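Local coordinates for protein LacI family sugar-binding transcriptional regulator (Enterococcus faecalis V583, PDB 4RK0) that binds ribose in the cleft of its sugar-binding domain and probably regulates transcription through a separate DNA-binding domain, at residues I91-K96 / Q238-L243; L244-H249 / D254-T259; N19-Q24 / F234-T239; K8-I13 / S31-E36. All blocks are in the same frame, centred on the assembly; numbering follows the deposited sequence.

Contact 1 (I91-K96 / Q238-L243); sequences IVLDQK and QTTATL. With RIB (alpha-D-ribofuranose), chain E.
Thr240 is the first residue of 238-243 to touch 91-96, and both of its branches are used against Ile91 and Leu93. With CG2 anti to the backbone N, the methyl lies 3.7 Å from Ile91 CG2, while Thr240 OG1 stands 3.8 Å from Leu93 CD1. That hydroxyl is buried among hydrocarbon, but it is satisfied by bonding back to Leu236 O of its own helix. Thr242, one step beyond Ala241, bonds through OG1 to Gln238 O at 2.7 Å, turning back to its own helix as Thr239 and Thr240 do. At Leu243 the strand is met again: Ile91 CD1 reaches 3.7 Å from Leu243 CB, the two side chains crossing at about a right angle. Helix and strand run nearly antiparallel, at 162°. No hydrogen bond links the segments. A type II' turn from Leu93 to Lys96 presents Asp94 and Gln95 to ribose: the sugar's O2 donates to Asp94 OD1 at 2.6 Å, and Gln95 NE2 donates to its O4 at 3.3 Å. The chemistry thus divides: apolar packing seats the helix on this strand, while the Asp94 and Gln95 side chains of the following turn face the sugar with polar groups.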
# COMPACT_ATOMS: atom_id res chain seq x y z
N ILE A 91 2.14 -5.22 22.52
CA ILE A 91 1.19 -6.18 22.05
C ILE A 91 1.74 -6.75 20.73
O ILE A 91 2.40 -6.05 20.00
CB ILE A 91 -0.21 -5.52 21.86
CG1 ILE A 91 -1.26 -6.56 21.49
CG2 ILE A 91 -0.16 -4.36 20.87
CD1 ILE A 91 -2.67 -6.10 21.83
N VAL A 92 1.53 -8.04 20.55
CA VAL A 92 2.02 -8.78 19.38
C VAL A 92 0.87 -9.31 18.51
O VAL A 92 -0.27 -9.52 18.95
CB VAL A 92 2.97 -9.96 19.76
CG1 VAL A 92 4.06 -9.50 20.72
CG2 VAL A 92 2.23 -11.18 20.30
N LEU A 93 1.17 -9.51 17.25
CA LEU A 93 0.21 -10.00 16.33
C LEU A 93 0.94 -10.43 15.07
O LEU A 93 2.15 -10.18 14.89
CB LEU A 93 -0.80 -8.91 15.96
CG LEU A 93 -0.29 -7.72 15.16
CD1 LEU A 93 -1.47 -7.01 14.46
CD2 LEU A 93 0.54 -6.76 15.98
N ASP A 94 0.17 -11.08 14.24
CA ASP A 94 0.54 -11.42 12.88
C ASP A 94 1.79 -12.32 12.86
O ASP A 94 1.75 -13.42 13.43
CB ASP A 94 0.72 -10.17 12.03
CG ASP A 94 0.49 -10.48 10.54
OD1 ASP A 94 -0.60 -11.00 10.19
OD2 ASP A 94 1.41 -10.29 9.74
N GLN A 95 2.87 -11.88 12.20
CA GLN A 95 4.10 -12.70 12.08
C GLN A 95 4.88 -12.80 13.37
O GLN A 95 5.75 -13.64 13.45
CB GLN A 95 5.05 -12.16 11.02
CG GLN A 95 4.34 -12.06 9.67
CD GLN A 95 5.27 -11.74 8.51
OE1 GLN A 95 6.48 -11.68 8.67
NE2 GLN A 95 4.69 -11.55 7.35
N LYS A 96 4.60 -11.94 14.34
CA LYS A 96 5.21 -12.09 15.68
C LYS A 96 4.43 -13.07 16.54
O LYS A 96 3.30 -12.81 16.92
CB LYS A 96 5.28 -10.76 16.43
CG LYS A 96 5.81 -10.83 17.86
CD LYS A 96 7.27 -11.34 17.89
CE LYS A 96 7.70 -11.81 19.29
NZ LYS A 96 8.94 -12.64 19.27
N GLN A 238 -7.56 -1.83 14.70
CA GLN A 238 -8.31 -1.14 15.75
C GLN A 238 -8.23 -1.86 17.10
O GLN A 238 -8.00 -1.23 18.16
CB GLN A 238 -9.77 -0.96 15.34
CG GLN A 238 -9.95 0.05 14.21
CD GLN A 238 -11.40 0.49 14.12
OE1 GLN A 238 -12.30 -0.34 14.17
NE2 GLN A 238 -11.63 1.79 14.02
N THR A 239 -8.45 -3.16 17.09
CA THR A 239 -8.46 -3.95 18.30
C THR A 239 -7.08 -3.97 18.97
O THR A 239 -6.96 -3.87 20.20
CB THR A 239 -8.88 -5.39 18.01
OG1 THR A 239 -10.13 -5.45 17.30
CG2 THR A 239 -9.04 -6.17 19.32
N THR A 240 -6.05 -4.11 18.15
CA THR A 240 -4.67 -4.08 18.63
C THR A 240 -4.31 -2.78 19.35
O THR A 240 -3.75 -2.81 20.44
CB THR A 240 -3.71 -4.38 17.43
OG1 THR A 240 -3.96 -5.72 16.96
CG2 THR A 240 -2.29 -4.28 17.84
N ALA A 241 -4.65 -1.64 18.75
CA ALA A 241 -4.38 -0.33 19.37
C ALA A 241 -5.21 -0.17 20.63
O ALA A 241 -4.75 0.40 21.62
CB ALA A 241 -4.69 0.79 18.40
N THR A 242 -6.43 -0.68 20.58
CA THR A 242 -7.37 -0.44 21.68
C THR A 242 -6.84 -1.14 22.89
O THR A 242 -6.76 -0.56 23.96
CB THR A 242 -8.79 -0.90 21.33
OG1 THR A 242 -9.27 -0.10 20.23
CG2 THR A 242 -9.75 -0.70 22.52
N LEU A 243 -6.46 -2.40 22.71
CA LEU A 243 -5.89 -3.18 23.80
C LEU A 243 -4.60 -2.61 24.33
O LEU A 243 -4.37 -2.65 25.53
CB LEU A 243 -5.72 -4.62 23.40
CG LEU A 243 -6.99 -5.46 23.31
CD1 LEU A 243 -6.58 -6.87 23.01
CD2 LEU A 243 -7.82 -5.40 24.58
O5 RIB E . -0.41 -10.65 3.15
C5 RIB E . 0.63 -10.39 4.09
C4 RIB E . 0.67 -11.58 4.95
O4 RIB E . 1.77 -11.59 5.90
C3 RIB E . -0.71 -11.42 5.54
O3 RIB E . -1.38 -12.60 5.10
C2 RIB E . -0.37 -11.24 7.02
O2 RIB E . -1.17 -12.07 7.84
C1 RIB E . 1.15 -11.41 7.18
O1 RIB E . 1.49 -12.35 8.18

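Contact 2 (L244-H249 / D254-T259); sequences LLERIH and DWEEQT
Arg247 reaches from the last turn of helix 233-249 to Asp254 and Trp255, and its course shows how a long side chain can serve several partners at once. CB sets out toward the other segment with CG anti to the backbone N (chi1 -178°). The chain runs on extended through CG and CD, with Pro89 alongside, then bends at chi3 to bring the guanidinium round to the loop. NE makes a salt bridge with Asp103 OD2 and lies 4.0 Å from Trp255 CZ3. At CZ the indole arrives over one face of the guanidinium, Trp255 CZ3 standing 3.7 Å from Arg247 CZ; the two planes are inclined by 33°, so the groups are not strictly parallel. This is a helix-to-strand connection of the type I periplasmic binding protein fold: the helix ends at His249, a short loop follows, and strand 257-265 enters the sheet beside strand 103-107, to which Asp103 belongs. Of the two end nitrogens, NH1 donates to Lys253 O. NH2 points at Asp254 O from 2.9 Å, a weak bond because the N-H...O angle is only 122°; the carbonyl sits at the edge of the guanidinium, near its plane. From the residue before Arg247, Glu246 OE1 comes within 4.3 Å of Glu256 OE1. Lys253 NZ, in a salt bridge with Glu256 and a long, weak ion pair with Glu246, probably relieves the repulsion between the two carboxylates.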
# COMPACT_ATOMS: atom_id res chain seq x y z
N LEU A 244 -3.78 -2.02 23.46
CA LEU A 244 -2.52 -1.45 23.94
C LEU A 244 -2.79 -0.21 24.75
O LEU A 244 -2.19 -0.01 25.79
CB LEU A 244 -1.56 -1.14 22.79
CG LEU A 244 -0.22 -0.49 23.15
CD1 LEU A 244 0.60 -1.38 24.09
CD2 LEU A 244 0.57 -0.22 21.87
N LEU A 245 -3.67 0.66 24.26
CA LEU A 245 -3.97 1.88 25.02
C LEU A 245 -4.62 1.57 26.37
O LEU A 245 -4.46 2.35 27.34
CB LEU A 245 -4.85 2.81 24.19
CG LEU A 245 -4.10 3.61 23.12
CD1 LEU A 245 -5.08 4.49 22.36
CD2 LEU A 245 -3.00 4.47 23.72
N GLU A 246 -5.30 0.42 26.46
CA GLU A 246 -5.87 -0.02 27.73
C GLU A 246 -4.79 -0.37 28.73
O GLU A 246 -4.97 -0.14 29.92
CB GLU A 246 -6.74 -1.26 27.54
CG GLU A 246 -8.20 -0.97 27.22
CD GLU A 246 -8.99 -2.23 26.85
OE1 GLU A 246 -8.47 -3.36 27.02
OE2 GLU A 246 -10.12 -2.09 26.35
N ARG A 247 -3.68 -0.95 28.28
CA ARG A 247 -2.59 -1.29 29.19
C ARG A 247 -1.85 -0.01 29.58
O ARG A 247 -1.43 0.16 30.71
CB ARG A 247 -1.68 -2.36 28.59
CG ARG A 247 -0.55 -2.78 29.51
CD ARG A 247 0.12 -4.07 29.01
NE ARG A 247 -0.83 -5.19 28.89
CZ ARG A 247 -1.30 -5.91 29.91
NH1 ARG A 247 -0.94 -5.63 31.16
NH2 ARG A 247 -2.16 -6.91 29.69
N ILE A 248 -1.70 0.90 28.64
CA ILE A 248 -1.03 2.16 28.93
C ILE A 248 -1.79 2.86 30.06
O ILE A 248 -1.18 3.43 30.93
CB ILE A 248 -0.89 3.03 27.67
CG1 ILE A 248 0.23 2.47 26.79
CG2 ILE A 248 -0.57 4.47 28.03
CD1 ILE A 248 0.27 3.06 25.40
N HIS A 249 -3.11 2.77 30.05
CA HIS A 249 -3.92 3.48 31.03
C HIS A 249 -4.10 2.70 32.33
O HIS A 249 -4.29 3.32 33.37
CB HIS A 249 -5.28 3.88 30.43
CG HIS A 249 -5.17 4.91 29.36
ND1 HIS A 249 -5.97 4.92 28.24
CD2 HIS A 249 -4.33 5.97 29.23
CE1 HIS A 249 -5.63 5.93 27.47
NE2 HIS A 249 -4.64 6.59 28.04
N ASP A 254 -4.91 -7.75 33.08
CA ASP A 254 -4.53 -9.10 32.70
C ASP A 254 -4.12 -9.17 31.23
O ASP A 254 -4.60 -8.39 30.41
CB ASP A 254 -5.64 -10.14 32.90
CG ASP A 254 -5.29 -11.18 33.98
OD1 ASP A 254 -4.40 -10.91 34.82
OD2 ASP A 254 -5.91 -12.26 33.99
N TRP A 255 -3.25 -10.14 30.94
CA TRP A 255 -2.82 -10.44 29.59
C TRP A 255 -4.00 -10.95 28.80
O TRP A 255 -4.70 -11.86 29.25
CB TRP A 255 -1.76 -11.57 29.61
CG TRP A 255 -0.59 -11.32 30.46
CD1 TRP A 255 -0.17 -12.07 31.53
CD2 TRP A 255 0.35 -10.25 30.34
NE1 TRP A 255 0.96 -11.53 32.08
CE2 TRP A 255 1.29 -10.40 31.38
CE3 TRP A 255 0.47 -9.16 29.48
CZ2 TRP A 255 2.35 -9.53 31.55
CZ3 TRP A 255 1.52 -8.28 29.66
CH2 TRP A 255 2.45 -8.48 30.69
N GLU A 256 -4.21 -10.40 27.61
CA GLU A 256 -5.37 -10.74 26.81
C GLU A 256 -4.92 -11.19 25.43
O GLU A 256 -4.09 -10.55 24.79
CB GLU A 256 -6.31 -9.53 26.71
CG GLU A 256 -7.71 -9.87 26.22
CD GLU A 256 -8.74 -8.79 26.51
OE1 GLU A 256 -8.40 -7.69 27.03
OE2 GLU A 256 -9.93 -9.05 26.23
N GLU A 257 -5.45 -12.33 25.00
CA GLU A 257 -5.15 -12.83 23.68
C GLU A 257 -6.45 -13.21 22.97
O GLU A 257 -7.09 -14.21 23.30
CB GLU A 257 -4.11 -13.95 23.78
CG GLU A 257 -4.53 -15.36 23.38
CD GLU A 257 -3.34 -16.26 23.13
OE1 GLU A 257 -2.28 -16.05 23.76
OE2 GLU A 257 -3.46 -17.18 22.29
N GLN A 258 -6.84 -12.40 21.99
CA GLN A 258 -8.06 -12.63 21.20
C GLN A 258 -7.74 -13.16 19.81
O GLN A 258 -6.73 -12.79 19.24
CB GLN A 258 -8.80 -11.33 20.97
CG GLN A 258 -9.03 -10.48 22.20
CD GLN A 258 -9.96 -9.32 21.88
OE1 GLN A 258 -10.75 -9.39 20.94
NE2 GLN A 258 -9.87 -8.26 22.67
N THR A 259 -8.62 -13.98 19.27
CA THR A 259 -8.56 -14.40 17.88
C THR A 259 -9.77 -13.90 17.10
O THR A 259 -10.90 -14.21 17.45
CB THR A 259 -8.52 -15.93 17.81
OG1 THR A 259 -7.37 -16.37 18.53
CG2 THR A 259 -8.42 -16.43 16.37

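Contact 3 (N19-Q24 / F234-T239); sequences NPFFAQ and FQLGQT. With RIB (alpha-D-ribofuranose), chain E.
Gln235 O is gripped twice, by Thr239 N at 2.9 Å and by Thr239 OG1 at 2.7 Å, from opposite faces of its plane. Next to it, Phe234 meets Gln24, whose OE1 accepts a hydrogen bond from Arg27 and rests 4.1 Å from Phe234 CD1. The glutamine chain bends at chi2 (-67°), which brings the amide over to the phenylalanine; amide and ring planes stand 65° apart. Deeper in, Phe21 CZ meets Leu236 CD2 at 4.3 Å, a loose apolar touch. The flat side of the Phe21 ring is given to ribose: Phe21 CE2 comes within 3.4 Å of the sugar's C2, which sits over the face but offset toward the rim, as is common in sugar pockets. Phe22 adds CZ at 3.5 Å from the ribose C1, and Phe21 CD2 stands over the centre of the Phe22 ring, so the two aromatics pack on each other as well as on the sugar. Asn19 caps this helix, its OD1 accepting from Phe21 N at 2.8 Å, and so helps to position Phe21. Ala23 and Gln24 touch Thr18 of the second subunit, and the start of helix 20-35 lies beside helix 233-249, whose Leu236 packs on strand 103-107.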
# COMPACT_ATOMS: atom_id res chain seq x y z
N ASN A 19 2.74 -3.90 1.23
CA ASN A 19 1.71 -4.90 1.13
C ASN A 19 0.43 -4.21 1.63
O ASN A 19 0.39 -3.70 2.76
CB ASN A 19 2.05 -6.07 2.03
CG ASN A 19 0.99 -7.14 2.04
OD1 ASN A 19 -0.15 -6.95 1.64
ND2 ASN A 19 1.38 -8.29 2.55
N PRO A 20 -0.58 -4.11 0.77
CA PRO A 20 -1.84 -3.45 1.21
C PRO A 20 -2.36 -3.99 2.55
O PRO A 20 -3.04 -3.27 3.27
CB PRO A 20 -2.84 -3.74 0.09
CG PRO A 20 -2.07 -4.33 -1.02
CD PRO A 20 -0.68 -4.69 -0.58
N PHE A 21 -2.08 -5.26 2.87
CA PHE A 21 -2.45 -5.80 4.18
C PHE A 21 -1.93 -4.95 5.32
O PHE A 21 -2.69 -4.60 6.23
CB PHE A 21 -2.00 -7.25 4.35
CG PHE A 21 -2.33 -7.82 5.68
CD1 PHE A 21 -3.59 -8.32 5.92
CD2 PHE A 21 -1.42 -7.81 6.71
CE1 PHE A 21 -3.94 -8.83 7.15
CE2 PHE A 21 -1.77 -8.28 7.96
CZ PHE A 21 -3.05 -8.82 8.17
N PHE A 22 -0.63 -4.64 5.31
CA PHE A 22 -0.04 -3.92 6.45
C PHE A 22 -0.36 -2.45 6.39
O PHE A 22 -0.45 -1.80 7.41
CB PHE A 22 1.45 -4.12 6.52
CG PHE A 22 1.82 -5.53 6.87
CD1 PHE A 22 1.48 -6.06 8.09
CD2 PHE A 22 2.41 -6.35 5.94
CE1 PHE A 22 1.78 -7.36 8.38
CE2 PHE A 22 2.73 -7.62 6.23
CZ PHE A 22 2.41 -8.14 7.46
N ALA A 23 -0.63 -1.94 5.21
CA ALA A 23 -1.09 -0.55 5.13
C ALA A 23 -2.45 -0.37 5.80
O ALA A 23 -2.68 0.62 6.50
CB ALA A 23 -1.12 -0.06 3.68
N GLN A 24 -3.35 -1.35 5.60
CA GLN A 24 -4.68 -1.28 6.20
C GLN A 24 -4.61 -1.56 7.68
O GLN A 24 -5.37 -1.00 8.46
CB GLN A 24 -5.62 -2.25 5.51
CG GLN A 24 -6.11 -1.81 4.16
CD GLN A 24 -7.01 -0.58 4.21
OE1 GLN A 24 -7.42 -0.11 5.27
NE2 GLN A 24 -7.31 -0.04 3.03
N PHE A 234 -8.55 -4.20 9.12
CA PHE A 234 -8.82 -2.87 9.70
C PHE A 234 -9.18 -3.07 11.15
O PHE A 234 -8.62 -2.40 12.03
CB PHE A 234 -9.99 -2.17 8.98
CG PHE A 234 -10.17 -0.76 9.39
CD1 PHE A 234 -9.27 0.17 8.97
CD2 PHE A 234 -11.16 -0.39 10.27
CE1 PHE A 234 -9.40 1.51 9.35
CE2 PHE A 234 -11.31 0.95 10.65
CZ PHE A 234 -10.43 1.89 10.19
N GLN A 235 -10.07 -4.03 11.38
CA GLN A 235 -10.52 -4.34 12.73
C GLN A 235 -9.42 -4.93 13.58
O GLN A 235 -9.39 -4.69 14.78
CB GLN A 235 -11.68 -5.32 12.67
CG GLN A 235 -12.27 -5.65 14.05
CD GLN A 235 -13.22 -6.83 13.99
OE1 GLN A 235 -13.64 -7.25 12.92
NE2 GLN A 235 -13.57 -7.35 15.14
N LEU A 236 -8.52 -5.70 12.98
CA LEU A 236 -7.33 -6.17 13.70
C LEU A 236 -6.49 -4.99 14.19
O LEU A 236 -6.06 -5.00 15.36
CB LEU A 236 -6.49 -7.07 12.78
CG LEU A 236 -5.17 -7.60 13.30
CD1 LEU A 236 -5.36 -8.38 14.58
CD2 LEU A 236 -4.53 -8.42 12.17
N GLY A 237 -6.30 -3.96 13.35
CA GLY A 237 -5.54 -2.79 13.73
C GLY A 237 -6.25 -1.99 14.82
O GLY A 237 -5.63 -1.52 15.76
N GLN A 238 -7.56 -1.83 14.70
CA GLN A 238 -8.31 -1.14 15.75
C GLN A 238 -8.23 -1.86 17.10
O GLN A 238 -8.00 -1.23 18.16
CB GLN A 238 -9.77 -0.96 15.34
CG GLN A 238 -9.95 0.05 14.21
CD GLN A 238 -11.40 0.49 14.12
OE1 GLN A 238 -12.30 -0.34 14.17
NE2 GLN A 238 -11.63 1.79 14.02
N THR A 239 -8.45 -3.16 17.09
CA THR A 239 -8.46 -3.95 18.30
C THR A 239 -7.08 -3.97 18.97
O THR A 239 -6.96 -3.87 20.20
CB THR A 239 -8.88 -5.39 18.01
OG1 THR A 239 -10.13 -5.45 17.30
CG2 THR A 239 -9.04 -6.17 19.32
O5 RIB E . -0.41 -10.65 3.15
C5 RIB E . 0.63 -10.39 4.09
C4 RIB E . 0.67 -11.58 4.95
O4 RIB E . 1.77 -11.59 5.90
C3 RIB E . -0.71 -11.42 5.54
O3 RIB E . -1.38 -12.60 5.10
C2 RIB E . -0.37 -11.24 7.02
O2 RIB E . -1.17 -12.07 7.84
C1 RIB E . 1.15 -11.41 7.18
O1 RIB E . 1.49 -12.35 8.18

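Contact 4 (K8-I13 / S31-E36)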
# COMPACT_ATOMS: atom_id res chain seq x y z
N LYS A 8 3.08 10.56 24.65
CA LYS A 8 1.94 9.91 23.98
C LYS A 8 2.33 9.35 22.60
O LYS A 8 1.70 9.63 21.59
CB LYS A 8 0.75 10.86 23.90
CG LYS A 8 0.13 11.21 25.27
CD LYS A 8 -1.36 11.46 25.14
CE LYS A 8 -1.95 12.05 26.40
NZ LYS A 8 -1.51 13.46 26.62
N THR A 9 3.38 8.54 22.59
CA THR A 9 3.93 7.96 21.37
C THR A 9 3.74 6.45 21.38
O THR A 9 3.95 5.80 22.41
CB THR A 9 5.43 8.32 21.24
OG1 THR A 9 6.15 7.83 22.38
CG2 THR A 9 5.62 9.82 21.13
N ILE A 10 3.33 5.87 20.25
CA ILE A 10 3.28 4.42 20.09
C ILE A 10 4.16 3.94 18.93
O ILE A 10 3.98 4.37 17.80
CB ILE A 10 1.87 3.95 19.75
CG1 ILE A 10 0.88 4.42 20.83
CG2 ILE A 10 1.84 2.43 19.57
CD1 ILE A 10 1.00 3.69 22.15
N GLY A 11 5.09 3.01 19.19
CA GLY A 11 5.93 2.45 18.10
C GLY A 11 5.27 1.27 17.42
O GLY A 11 4.76 0.41 18.08
N VAL A 12 5.25 1.26 16.08
CA VAL A 12 4.58 0.21 15.35
C VAL A 12 5.58 -0.44 14.41
O VAL A 12 6.13 0.25 13.56
CB VAL A 12 3.43 0.76 14.51
CG1 VAL A 12 2.80 -0.38 13.71
CG2 VAL A 12 2.41 1.44 15.43
N ILE A 13 5.82 -1.73 14.62
CA ILE A 13 6.82 -2.47 13.89
C ILE A 13 6.11 -3.49 13.02
O ILE A 13 5.53 -4.46 13.50
CB ILE A 13 7.77 -3.26 14.85
CG1 ILE A 13 8.24 -2.40 16.03
CG2 ILE A 13 8.91 -3.88 14.07
CD1 ILE A 13 8.97 -1.15 15.66
N SER A 31 -6.52 4.91 13.36
CA SER A 31 -7.89 5.37 13.60
C SER A 31 -8.18 5.46 15.08
O SER A 31 -8.98 6.29 15.51
CB SER A 31 -8.93 4.47 12.92
OG SER A 31 -8.97 3.16 13.45
N VAL A 32 -7.58 4.57 15.85
CA VAL A 32 -7.75 4.56 17.31
C VAL A 32 -6.86 5.58 17.98
O VAL A 32 -7.33 6.42 18.78
CB VAL A 32 -7.56 3.13 17.85
CG1 VAL A 32 -7.40 3.10 19.36
CG2 VAL A 32 -8.73 2.28 17.44
N LEU A 33 -5.57 5.56 17.63
CA LEU A 33 -4.60 6.52 18.16
C LEU A 33 -5.01 7.97 17.98
O LEU A 33 -4.86 8.74 18.92
CB LEU A 33 -3.20 6.32 17.52
CG LEU A 33 -2.56 4.94 17.74
CD1 LEU A 33 -1.12 4.97 17.24
CD2 LEU A 33 -2.59 4.46 19.19
N TYR A 34 -5.49 8.35 16.80
CA TYR A 34 -5.87 9.75 16.50
C TYR A 34 -6.84 10.31 17.51
O TYR A 34 -6.76 11.48 17.90
CB TYR A 34 -6.55 9.90 15.13
CG TYR A 34 -5.63 10.04 13.94
CD1 TYR A 34 -4.34 9.53 13.98
CD2 TYR A 34 -6.05 10.66 12.77
CE1 TYR A 34 -3.49 9.64 12.90
CE2 TYR A 34 -5.20 10.76 11.67
CZ TYR A 34 -3.92 10.25 11.74
OH TYR A 34 -3.05 10.34 10.67
N LYS A 35 -7.76 9.47 17.92
CA LYS A 35 -8.82 9.91 18.82
C LYS A 35 -8.31 10.22 20.21
O LYS A 35 -8.96 10.94 20.96
CB LYS A 35 -9.94 8.88 18.87
CG LYS A 35 -10.58 8.65 17.51
CD LYS A 35 -11.98 8.05 17.59
CE LYS A 35 -12.57 7.91 16.19
NZ LYS A 35 -14.05 7.80 16.19
N GLU A 36 -7.12 9.71 20.55
CA GLU A 36 -6.55 9.92 21.88
C GLU A 36 -5.32 10.78 21.86
O GLU A 36 -4.63 10.91 22.88
CB GLU A 36 -6.24 8.58 22.48
CG GLU A 36 -7.44 7.64 22.51
CD GLU A 36 -7.97 7.42 23.91
OE1 GLU A 36 -7.18 7.00 24.78
OE2 GLU A 36 -9.18 7.64 24.12
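Ile10 and Leu33 make the tight part of this contact, and Lys8 with Glu36 the loose one. From the strand, Ile10 points at the helix with CG1 beside the backbone N (chi1 -56°), and CG1 lies 3.8 Å from Leu33 CD2. The other leucine methyl, CD1, bears on the branch point, 4.0 Å from Ile10 CB, so both methyls of Leu33 bear on the CB-CG1 part of the isoleucine from one side. The two cross obliquely, both of them buried. Leu244 and Ile248 of helix 233-249 also pack against Ile10, and Leu40 of the next strand against Leu33, making the pair one piece of a larger hydrophobic layer. At the N-terminal end of the strand the fit slackens toward solvent. Lys8 CD passes 4.0 Å from Glu36 O without a polar bond, and the opposite charges are not brought together: Lys8 NZ is 8.8 Å from Glu36 OE1. The setting is the beta-alpha-beta unit of strand 9-14, helix 20-35 and strand 39-44, in which the helix returns across the sheet to connect two neighbouring parallel strands. Another side of the same helix meets the second subunit, where Tyr34 stacks on Tyr55 of that subunit and its OH is hydrogen-bonded to the carbonyl of Asn44 there. Since no hydrogen bond spans strand and helix, the attraction between these two segments probably comes mainly from burying branched aliphatic groups, the charged ends at the margin being too far apart for a salt bridge.

In the fold
From the N terminus, contact 4 closes first, folding helix 20-35 back onto strand 9-14 within one beta-alpha-beta unit. Contact 3 opens between its two segments and so crosses it, staying open across more than two hundred residues, including the second lobe, until helix 233-249 returns. Contact 1 opens inside that long loop and closes on the same helix, sharing Gln238 and Thr239 with contact 3. Contact 2 comes last, in series, a short loop joining the end of helix 233-249 to strand 257-265. Helix 233-249 therefore serves contacts 1, 2 and 3 and, through Ile248 and Ile10, abuts contact 4, while contacts 1 and 3 both border the ribose.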